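2-oxo-1,2-dihydroquinoline 8-monooxygenase, oxygenase component (Pseudomonas putida, PDB 1Z02) probably catalyses the 8-hydroxylation of 2-oxo-1,2-dihydroquinoline, as the oxygenase component carrying a Rieske [2Fe-2S] cluster and a non-haem iron. Local coordinates at residues D35-F40 with N208-C213; E54-Q59 with V69-N74; Q264-D269 with H291-V296. All coordinates share one frame; numbering follows the deposited sequence.

How the contacts relate
The chain first makes the loop half of contact 1, then all of contact 2, and closes contact 1 at helix 209-216. Contact 3 follows. Contact 2 lies in the Rieske domain, in the hairpin of strands 58-63 and 66-73. Its centre is about 29 Å from that of contact 1 and about 40 Å from that of contact 3. Contacts 1 and 3 are about 24 Å apart between centres and about 4 Å between nearest atoms, without touching. Both meet the antiparallel sheet of the ring hydroxylase domain. Contact 3 joins strand 261-264 and the loop after it to strand 293-297. Contact 1 joins the loop after helix 31-34 to the iron-binding domain, where helix 209-216 packs on strands 313-320 and 325-335.

Contact 1: D35-F40 with N208-C213; sequences DAAWGF and NWRIAC
The type I beta turn from Ala-36 to Gly-39 lies against the start of the helix at Trp-209, with the CA atoms of Ala-37 and N-cap residue Asn-208 6.9 Å apart. Trp-209 carries the contact. Its NE1 donates to Ala-36 O at 3.0 Å, nearly along the C=O axis and close to the plane of the indole. Gly-39 N donates to the same oxygen and closes the turn, so two N-H groups grip one carbonyl. CG of Trp-209 sits between its backbone N and carbonyl carbon (chi1 75°), and this swings the indole out to the turn. Gly-39 CA comes to 3.4 Å from Trp-209 NE1. Gly-39 has phi/psi 104°/168°, angles where a CB would collide with the carbonyl O of Trp-38. At the far end of the indole, CE1 of Phe-40 touches CH2 of Trp-209 at 3.7 Å. The guanidinium of Arg-210 lies with one face over the backbone of Ala-36 and Ala-37. Its NH1 is 3.6 Å from Ala-37 CB, while NH2 is hydrogen-bonded to Tyr-33 O, at the end of helix 31-34. Trp-209 also touches Pro-320 and His-326 of strands 313-320 and 325-335, where Ala-212 packs too. Ile-211 packs on helix 363-376 and also meets Arg-87 of a second subunit.

Contact 2: E54-Q59 with V69-N74; sequences EEDQVQ and VLRRVN
Val-58 and Arg-71 face each other as an antiparallel non-hydrogen-bonded pair, and the tight part of the contact starts here. CG1 of Val-58 meets CG2 of Val-69 at 3.5 Å. CG2 of Val-58 lies 3.7 Å from CG of Arg-71, so this methyl rests against the first carbons of the arginine chain. The next pair, Gln-59 with Leu-70, is hydrogen-bonded both ways: Leu-70 N to Gln-59 O at 2.8 Å and Gln-59 N to Leu-70 O at 2.9 Å. Leu-70 lies on the opposite face from Val-58 and packs on strands 76-81 and 147-152. These pairs belong to the beta hairpin of strands 58-63 and 66-73, part of a three-stranded antiparallel sheet in the Rieske domain. Val-69 is about 9 Å, side chain to side chain, from the cluster ligand Cys-84. Toward solvent the regular pairing fades. The bond from Arg-72 N to Gln-57 O is weak, and a type II turn from Glu-54 to Gln-57 takes over. Asp-56 N still donates to Arg-72 O at 2.8 Å. The extended chain of Arg-71 brings NH1 to 3.1 Å from Asp-56 OD2. This salt bridge is on the syn side but well out of the carboxylate plane, though the groups are nearly parallel. A water accepts from Arg-71 NE and donates to Asp-56 OD2. NH2 of Arg-71 turns to Thr-99 O. Glu-55 bends at chi2 (70°): OE1 accepts from Asn-74 N with its syn lone pair, OE2 from Gly-75 N. The Arg-72 chain passes beside Glu-54 and Glu-55, and its guanidinium bonds Leu-53 O, Gly-75 O and Glu-143.

Contact 3: Q264-D269 with H291-V296; sequences QWLFTD and HYRTSV
An aromatic cluster of Phe-267, His-291 and Tyr-292 closes one end of this contact. The ring of Phe-267 is used in two ways. Its face receives the edge of the His-291 imidazole, in an offset edge-to-face pair with planes at 83° and ND1 of His-291 3.3 Å from CD2 of Phe-267. Its own edge points at the face of Tyr-292, with centroids 5.2 Å apart. His-291 CA also lies over a face of the phenyl ring as a CH-pi contact. CE1 of Phe-267 comes to 3.0 Å from Tyr-292 O, a buried carbonyl oxygen with no hydrogen-bonding partner in the model. A serine in place of Phe-267 would probably leave the imidazole edge without a ring face to rest on and open a gap beside Tyr-292. The cluster lies beside strands 261-264 and 293-297, antiparallel neighbours in the sheet of the ring hydroxylase domain. Tyr-292 has its CG in the crowded position between backbone N and carbonyl carbon (chi1 64°), which turns the ring to the side where Phe-267 and Leu-266 lie. CD1 of Leu-266 touches CE1 of the Tyr-292 ring at 3.6 Å. The side chain of Tyr-292 is about 9 Å from the bound iron. Toward the sheet, Gln-264 N makes a weak hydrogen bond of 3.3 Å to Thr-294 O. CG of Arg-293 lies 3.2 Å from Gln-264 O. The Arg-293 guanidinium reaches the carbonyls of Phe-180 and Pro-181, with NE in a salt bridge to Glu-305, while a water links NH2 to Leu-266 O.

Contact 1: D35-F40 with N208-C213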
loop_
_atom_site.group_PDB
_atom_site.type_symbol
_atom_site.label_atom_id
_atom_site.label_comp_id
_atom_site.label_asym_id
_atom_site.label_seq_id
_atom_site.Cartn_x
_atom_site.Cartn_y
_atom_site.Cartn_z
ATOM N N ASP A 35 7.308 23.711 -2.961
ATOM C CA ASP A 35 7.876 23.046 -1.791
ATOM C C ASP A 35 6.867 22.798 -0.676
ATOM O O ASP A 35 7.163 22.072 0.269
ATOM C CB ASP A 35 9.016 23.885 -1.217
ATOM C CG ASP A 35 10.181 24.026 -2.172
ATOM O OD1 ASP A 35 11.018 24.923 -1.937
ATOM O OD2 ASP A 35 10.266 23.242 -3.146
ATOM N N ALA A 36 5.681 23.397 -0.780
ATOM C CA ALA A 36 4.670 23.260 0.266
ATOM C C ALA A 36 3.687 22.081 0.156
ATOM O O ALA A 36 2.490 22.231 0.415
ATOM C CB ALA A 36 3.897 24.582 0.390
ATOM N N ALA A 37 4.189 20.901 -0.185
ATOM C CA ALA A 37 3.320 19.735 -0.307
ATOM C C ALA A 37 2.554 19.421 0.980
ATOM O O ALA A 37 1.362 19.104 0.937
ATOM C CB ALA A 37 4.143 18.523 -0.743
ATOM N N TRP A 38 3.231 19.511 2.124
ATOM C CA TRP A 38 2.600 19.223 3.412
ATOM C C TRP A 38 1.757 20.372 3.945
ATOM O O TRP A 38 1.113 20.250 4.985
ATOM C CB TRP A 38 3.658 18.834 4.444
ATOM C CG TRP A 38 4.218 17.472 4.209
ATOM C CD1 TRP A 38 5.196 17.121 3.323
ATOM C CD2 TRP A 38 3.801 16.261 4.847
ATOM N NE1 TRP A 38 5.417 15.768 3.372
ATOM C CE2 TRP A 38 4.575 15.214 4.301
ATOM C CE3 TRP A 38 2.850 15.960 5.830
ATOM C CZ2 TRP A 38 4.425 13.885 4.705
ATOM C CZ3 TRP A 38 2.700 14.636 6.230
ATOM C CH2 TRP A 38 3.485 13.617 5.669
ATOM N N GLY A 39 1.766 21.487 3.220
ATOM C CA GLY A 39 0.982 22.646 3.616
ATOM C C GLY A 39 1.754 23.793 4.251
ATOM O O GLY A 39 2.929 23.659 4.607
ATOM N N PHE A 40 1.078 24.933 4.382
ATOM C CA PHE A 40 1.670 26.120 4.996
ATOM C C PHE A 40 1.339 26.053 6.482
ATOM O O PHE A 40 0.168 25.991 6.863
ATOM C CB PHE A 40 1.086 27.391 4.368
ATOM C CG PHE A 40 1.538 27.631 2.948
ATOM C CD1 PHE A 40 0.613 27.843 1.934
ATOM C CD2 PHE A 40 2.896 27.646 2.624
ATOM C CE1 PHE A 40 1.026 28.070 0.627
ATOM C CE2 PHE A 40 3.315 27.875 1.308
ATOM C CZ PHE A 40 2.378 28.084 0.312
ATOM N N ASN A 208 -3.150 15.744 -3.136
ATOM C CA ASN A 208 -2.541 16.909 -2.497
ATOM C C ASN A 208 -3.477 18.118 -2.445
ATOM O O ASN A 208 -4.257 18.341 -3.373
ATOM C CB ASN A 208 -1.263 17.290 -3.240
ATOM C CG ASN A 208 -0.541 18.442 -2.587
ATOM O OD1 ASN A 208 0.099 18.277 -1.547
ATOM N ND2 ASN A 208 -0.650 19.623 -3.189
ATOM N N TRP A 209 -3.373 18.899 -1.368
ATOM C CA TRP A 209 -4.218 20.073 -1.164
ATOM C C TRP A 209 -4.145 21.195 -2.205
ATOM O O TRP A 209 -5.168 21.808 -2.515
ATOM C CB TRP A 209 -3.961 20.682 0.223
ATOM C CG TRP A 209 -2.667 21.439 0.339
ATOM C CD1 TRP A 209 -1.428 20.920 0.566
ATOM C CD2 TRP A 209 -2.492 22.857 0.203
ATOM N NE1 TRP A 209 -0.487 21.927 0.580
ATOM C CE2 TRP A 209 -1.113 23.124 0.358
ATOM C CE3 TRP A 209 -3.368 23.925 -0.041
ATOM C CZ2 TRP A 209 -0.586 24.424 0.283
ATOM C CZ3 TRP A 209 -2.842 25.215 -0.118
ATOM C CH2 TRP A 209 -1.461 25.451 0.042
ATOM N N ARG A 210 -2.953 21.478 -2.722
ATOM C CA ARG A 210 -2.777 22.544 -3.702
ATOM C C ARG A 210 -3.599 22.308 -4.960
ATOM O O ARG A 210 -4.206 23.228 -5.498
ATOM C CB ARG A 210 -1.293 22.674 -4.072
ATOM C CG ARG A 210 -0.381 23.031 -2.917
ATOM C CD ARG A 210 1.096 22.837 -3.265
ATOM N NE ARG A 210 1.442 21.429 -3.458
ATOM C CZ ARG A 210 2.668 20.986 -3.719
ATOM N NH1 ARG A 210 2.877 19.687 -3.878
ATOM N NH2 ARG A 210 3.680 21.841 -3.813
ATOM N N ILE A 211 -3.618 21.065 -5.427
ATOM C CA ILE A 211 -4.361 20.719 -6.633
ATOM C C ILE A 211 -5.859 20.922 -6.416
ATOM O O ILE A 211 -6.579 21.311 -7.325
ATOM C CB ILE A 211 -4.101 19.256 -7.030
ATOM C CG1 ILE A 211 -2.608 19.060 -7.311
ATOM C CG2 ILE A 211 -4.923 18.877 -8.245
ATOM C CD1 ILE A 211 -1.998 20.050 -8.334
ATOM N N ALA A 212 -6.323 20.641 -5.206
ATOM C CA ALA A 212 -7.725 20.809 -4.869
ATOM C C ALA A 212 -8.064 22.298 -4.747
ATOM O O ALA A 212 -9.084 22.751 -5.255
ATOM C CB ALA A 212 -8.030 20.093 -3.553
ATOM N N CYS A 213 -7.208 23.050 -4.061
ATOM C CA CYS A 213 -7.413 24.486 -3.855
ATOM C C CYS A 213 -7.523 25.258 -5.172
ATOM O O CYS A 213 -8.422 26.085 -5.338
ATOM C CB CYS A 213 -6.264 25.074 -3.018
ATOM S SG CYS A 213 -6.360 26.885 -2.741
#

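Contact 2: E54-Q59 with V69-N74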
loop_
_atom_site.group_PDB
_atom_site.type_symbol
_atom_site.label_atom_id
_atom_site.label_comp_id
_atom_site.label_asym_id
_atom_site.label_seq_id
_atom_site.Cartn_x
_atom_site.Cartn_y
_atom_site.Cartn_z
ATOM N N GLU A 54 -18.915 17.990 21.626
ATOM C CA GLU A 54 -19.825 18.386 22.698
ATOM C C GLU A 54 -19.050 18.435 24.013
ATOM O O GLU A 54 -17.885 18.034 24.063
ATOM C CB GLU A 54 -20.974 17.387 22.798
ATOM C CG GLU A 54 -21.785 17.291 21.524
ATOM C CD GLU A 54 -22.889 16.254 21.608
ATOM O OE1 GLU A 54 -23.623 16.094 20.611
ATOM O OE2 GLU A 54 -23.026 15.599 22.666
ATOM N N GLU A 55 -19.696 18.919 25.071
ATOM C CA GLU A 55 -19.041 19.024 26.369
ATOM C C GLU A 55 -18.416 17.696 26.777
ATOM O O GLU A 55 -19.079 16.662 26.763
ATOM C CB GLU A 55 -20.043 19.462 27.437
ATOM C CG GLU A 55 -19.435 19.640 28.822
ATOM C CD GLU A 55 -18.517 20.849 28.927
ATOM O OE1 GLU A 55 -17.804 20.967 29.952
ATOM O OE2 GLU A 55 -18.509 21.687 28.004
ATOM N N ASP A 56 -17.138 17.732 27.138
ATOM C CA ASP A 56 -16.410 16.543 27.571
ATOM C C ASP A 56 -16.032 15.579 26.462
ATOM O O ASP A 56 -15.497 14.503 26.727
ATOM C CB ASP A 56 -17.200 15.792 28.647
ATOM C CG ASP A 56 -16.804 16.202 30.057
ATOM O OD1 ASP A 56 -17.551 15.856 31.001
ATOM O OD2 ASP A 56 -15.747 16.854 30.227
ATOM N N GLN A 57 -16.299 15.955 25.217
ATOM C CA GLN A 57 -15.940 15.088 24.108
ATOM C C GLN A 57 -14.489 15.371 23.716
ATOM O O GLN A 57 -14.011 16.502 23.832
ATOM C CB GLN A 57 -16.863 15.330 22.914
ATOM C CG GLN A 57 -16.733 14.264 21.836
ATOM C CD GLN A 57 -17.698 14.459 20.692
ATOM O OE1 GLN A 57 -18.648 15.238 20.789
ATOM N NE2 GLN A 57 -17.469 13.739 19.597
ATOM N N VAL A 58 -13.789 14.328 23.282
ATOM C CA VAL A 58 -12.397 14.437 22.861
ATOM C C VAL A 58 -12.325 13.911 21.441
ATOM O O VAL A 58 -12.957 12.911 21.119
ATOM C CB VAL A 58 -11.471 13.593 23.764
ATOM C CG1 VAL A 58 -10.043 13.579 23.194
ATOM C CG2 VAL A 58 -11.467 14.178 25.172
ATOM N N GLN A 59 -11.559 14.583 20.590
ATOM C CA GLN A 59 -11.448 14.164 19.197
ATOM C C GLN A 59 -10.073 14.462 18.603
ATOM O O GLN A 59 -9.541 15.563 18.765
ATOM C CB GLN A 59 -12.515 14.870 18.358
ATOM C CG GLN A 59 -12.479 14.492 16.884
ATOM C CD GLN A 59 -12.966 13.083 16.633
ATOM O OE1 GLN A 59 -14.114 12.754 16.929
ATOM N NE2 GLN A 59 -12.098 12.240 16.078
ATOM N N VAL A 69 -5.289 16.922 19.119
ATOM C CA VAL A 69 -6.405 16.394 19.881
ATOM C C VAL A 69 -7.139 17.570 20.524
ATOM O O VAL A 69 -6.513 18.498 21.052
ATOM C CB VAL A 69 -5.921 15.401 20.964
ATOM C CG1 VAL A 69 -4.927 16.087 21.891
ATOM C CG2 VAL A 69 -7.113 14.848 21.744
ATOM N N LEU A 70 -8.467 17.544 20.450
ATOM C CA LEU A 70 -9.278 18.621 21.017
ATOM C C LEU A 70 -10.251 18.102 22.066
ATOM O O LEU A 70 -10.732 16.968 21.988
ATOM C CB LEU A 70 -10.081 19.344 19.924
ATOM C CG LEU A 70 -9.374 19.997 18.733
ATOM C CD1 LEU A 70 -9.059 18.960 17.679
ATOM C CD2 LEU A 70 -10.266 21.069 18.161
ATOM N N ARG A 71 -10.527 18.946 23.052
ATOM C CA ARG A 71 -11.465 18.606 24.114
ATOM C C ARG A 71 -12.223 19.848 24.549
ATOM O O ARG A 71 -11.640 20.927 24.648
ATOM C CB ARG A 71 -10.747 18.019 25.336
ATOM C CG ARG A 71 -11.720 17.645 26.461
ATOM C CD ARG A 71 -11.028 17.359 27.778
ATOM N NE ARG A 71 -12.004 17.009 28.811
ATOM C CZ ARG A 71 -11.761 17.035 30.121
ATOM N NH1 ARG A 71 -12.712 16.697 30.979
ATOM N NH2 ARG A 71 -10.574 17.409 30.579
ATOM N N ARG A 72 -13.521 19.705 24.790
ATOM C CA ARG A 72 -14.313 20.845 25.241
ATOM C C ARG A 72 -14.575 20.690 26.731
ATOM O O ARG A 72 -15.102 19.668 27.167
ATOM C CB ARG A 72 -15.651 20.929 24.508
ATOM C CG ARG A 72 -16.492 22.139 24.935
ATOM C CD ARG A 72 -17.917 22.072 24.391
ATOM N NE ARG A 72 -17.981 22.065 22.927
ATOM C CZ ARG A 72 -17.762 23.129 22.158
ATOM N NH1 ARG A 72 -17.838 23.022 20.840
ATOM N NH2 ARG A 72 -17.476 24.305 22.701
ATOM N N VAL A 73 -14.186 21.692 27.511
ATOM C CA VAL A 73 -14.403 21.659 28.949
ATOM C C VAL A 73 -15.025 22.974 29.397
ATOM O O VAL A 73 -14.468 24.045 29.157
ATOM C CB VAL A 73 -13.095 21.445 29.715
ATOM C CG1 VAL A 73 -13.391 21.325 31.204
ATOM C CG2 VAL A 73 -12.422 20.188 29.237
ATOM N N ASN A 74 -16.178 22.884 30.054
ATOM C CA ASN A 74 -16.896 24.068 30.517
ATOM C C ASN A 74 -17.196 24.988 29.342
ATOM O O ASN A 74 -17.072 26.206 29.448
ATOM C CB ASN A 74 -16.082 24.830 31.568
ATOM C CG ASN A 74 -15.818 24.004 32.821
ATOM O OD1 ASN A 74 -16.707 23.315 33.329
ATOM N ND2 ASN A 74 -14.595 24.080 33.329
HETATM O O HOH W 1 -13.919 14.970 28.505
#

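Contact 3: Q264-D269 with H291-V296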
loop_
_atom_site.group_PDB
_atom_site.type_symbol
_atom_site.label_atom_id
_atom_site.label_comp_id
_atom_site.label_asym_id
_atom_site.label_seq_id
_atom_site.Cartn_x
_atom_site.Cartn_y
_atom_site.Cartn_z
ATOM N N GLN A 264 -10.771 38.466 -7.531
ATOM C CA GLN A 264 -10.962 38.435 -8.973
ATOM C C GLN A 264 -12.150 39.313 -9.359
ATOM O O GLN A 264 -13.267 39.121 -8.864
ATOM C CB GLN A 264 -11.172 36.996 -9.431
ATOM C CG GLN A 264 -10.032 36.072 -9.027
ATOM C CD GLN A 264 -10.119 34.722 -9.678
ATOM O OE1 GLN A 264 -11.008 33.924 -9.381
ATOM N NE2 GLN A 264 -9.201 34.460 -10.593
ATOM N N TRP A 265 -11.894 40.283 -10.238
ATOM C CA TRP A 265 -12.931 41.212 -10.680
ATOM C C TRP A 265 -13.905 40.559 -11.656
ATOM O O TRP A 265 -13.921 40.882 -12.846
ATOM C CB TRP A 265 -12.304 42.458 -11.327
ATOM C CG TRP A 265 -11.369 43.221 -10.444
ATOM C CD1 TRP A 265 -10.024 43.353 -10.605
ATOM C CD2 TRP A 265 -11.709 43.985 -9.283
ATOM N NE1 TRP A 265 -9.502 44.154 -9.620
ATOM C CE2 TRP A 265 -10.518 44.559 -8.793
ATOM C CE3 TRP A 265 -12.909 44.248 -8.607
ATOM C CZ2 TRP A 265 -10.484 45.380 -7.655
ATOM C CZ3 TRP A 265 -12.876 45.067 -7.472
ATOM C CH2 TRP A 265 -11.671 45.622 -7.012
ATOM N N LEU A 266 -14.712 39.631 -11.150
ATOM C CA LEU A 266 -15.682 38.950 -11.989
ATOM C C LEU A 266 -16.869 39.855 -12.269
ATOM O O LEU A 266 -17.230 40.708 -11.452
ATOM C CB LEU A 266 -16.156 37.652 -11.327
ATOM C CG LEU A 266 -15.089 36.586 -11.076
ATOM C CD1 LEU A 266 -15.781 35.295 -10.695
ATOM C CD2 LEU A 266 -14.247 36.379 -12.329
ATOM N N PHE A 267 -17.466 39.658 -13.437
ATOM C CA PHE A 267 -18.614 40.437 -13.883
ATOM C C PHE A 267 -18.308 41.922 -14.038
ATOM O O PHE A 267 -19.083 42.797 -13.641
ATOM C CB PHE A 267 -19.819 40.198 -12.964
ATOM C CG PHE A 267 -20.329 38.786 -13.019
ATOM C CD1 PHE A 267 -19.802 37.805 -12.182
ATOM C CD2 PHE A 267 -21.283 38.417 -13.964
ATOM C CE1 PHE A 267 -20.209 36.480 -12.289
ATOM C CE2 PHE A 267 -21.699 37.095 -14.082
ATOM C CZ PHE A 267 -21.159 36.124 -13.241
ATOM N N THR A 268 -17.142 42.183 -14.616
ATOM C CA THR A 268 -16.690 43.528 -14.921
ATOM C C THR A 268 -16.081 43.352 -16.300
ATOM O O THR A 268 -15.995 42.229 -16.801
ATOM C CB THR A 268 -15.604 44.054 -13.943
ATOM O OG1 THR A 268 -14.413 43.265 -14.051
ATOM C CG2 THR A 268 -16.113 44.021 -12.521
ATOM N N ASP A 269 -15.647 44.437 -16.919
ATOM C CA ASP A 269 -15.071 44.318 -18.245
ATOM C C ASP A 269 -13.690 43.651 -18.260
ATOM O O ASP A 269 -13.148 43.371 -19.328
ATOM C CB ASP A 269 -15.020 45.697 -18.896
ATOM C CG ASP A 269 -14.100 46.620 -18.195
ATOM O OD1 ASP A 269 -12.907 46.426 -18.287
ATOM O OD2 ASP A 269 -14.536 47.550 -17.534
ATOM N N HIS A 291 -24.929 35.907 -10.774
ATOM C CA HIS A 291 -23.847 36.832 -10.483
ATOM C C HIS A 291 -23.157 36.320 -9.226
ATOM O O HIS A 291 -23.815 36.023 -8.223
ATOM C CB HIS A 291 -24.372 38.250 -10.252
ATOM C CG HIS A 291 -24.936 38.896 -11.478
ATOM N ND1 HIS A 291 -24.338 38.791 -12.718
ATOM C CD2 HIS A 291 -26.034 39.666 -11.657
ATOM C CE1 HIS A 291 -25.044 39.466 -13.604
ATOM N NE2 HIS A 291 -26.080 40.009 -12.986
ATOM N N TYR A 292 -21.831 36.219 -9.289
ATOM C CA TYR A 292 -21.026 35.726 -8.175
ATOM C C TYR A 292 -19.586 36.187 -8.368
ATOM O O TYR A 292 -19.194 36.567 -9.467
ATOM C CB TYR A 292 -21.067 34.195 -8.149
ATOM C CG TYR A 292 -20.428 33.581 -9.375
ATOM C CD1 TYR A 292 -19.049 33.359 -9.436
ATOM C CD2 TYR A 292 -21.193 33.263 -10.495
ATOM C CE1 TYR A 292 -18.455 32.838 -10.585
ATOM C CE2 TYR A 292 -20.605 32.739 -11.647
ATOM C CZ TYR A 292 -19.242 32.530 -11.684
ATOM O OH TYR A 292 -18.664 31.999 -12.808
ATOM N N ARG A 293 -18.802 36.151 -7.297
ATOM C CA ARG A 293 -17.405 36.559 -7.366
ATOM C C ARG A 293 -16.546 35.680 -6.456
ATOM O O ARG A 293 -16.920 35.388 -5.324
ATOM C CB ARG A 293 -17.277 38.032 -6.964
ATOM C CG ARG A 293 -15.897 38.618 -7.163
ATOM C CD ARG A 293 -15.942 40.132 -7.086
ATOM N NE ARG A 293 -16.334 40.615 -5.767
ATOM C CZ ARG A 293 -16.484 41.900 -5.462
ATOM N NH1 ARG A 293 -16.839 42.259 -4.233
ATOM N NH2 ARG A 293 -16.283 42.830 -6.386
ATOM N N THR A 294 -15.393 35.261 -6.962
ATOM C CA THR A 294 -14.487 34.415 -6.198
ATOM C C THR A 294 -13.176 35.101 -5.846
ATOM O O THR A 294 -12.640 35.902 -6.615
ATOM C CB THR A 294 -14.140 33.125 -6.973
ATOM O OG1 THR A 294 -13.704 33.466 -8.297
ATOM C CG2 THR A 294 -15.343 32.217 -7.049
ATOM N N SER A 295 -12.667 34.765 -4.670
ATOM C CA SER A 295 -11.403 35.299 -4.188
ATOM C C SER A 295 -10.754 34.203 -3.347
ATOM O O SER A 295 -11.429 33.278 -2.894
ATOM C CB SER A 295 -11.637 36.555 -3.337
ATOM O OG SER A 295 -12.538 36.312 -2.269
ATOM N N VAL A 296 -9.443 34.300 -3.151
ATOM C CA VAL A 296 -8.728 33.311 -2.358
ATOM C C VAL A 296 -7.638 33.975 -1.514
ATOM O O VAL A 296 -6.915 34.850 -1.984
ATOM C CB VAL A 296 -8.112 32.201 -3.272
ATOM C CG1 VAL A 296 -7.135 32.818 -4.256
ATOM C CG2 VAL A 296 -7.426 31.120 -2.413
HETATM O O HOH W 2 -15.989 42.542 -9.330
#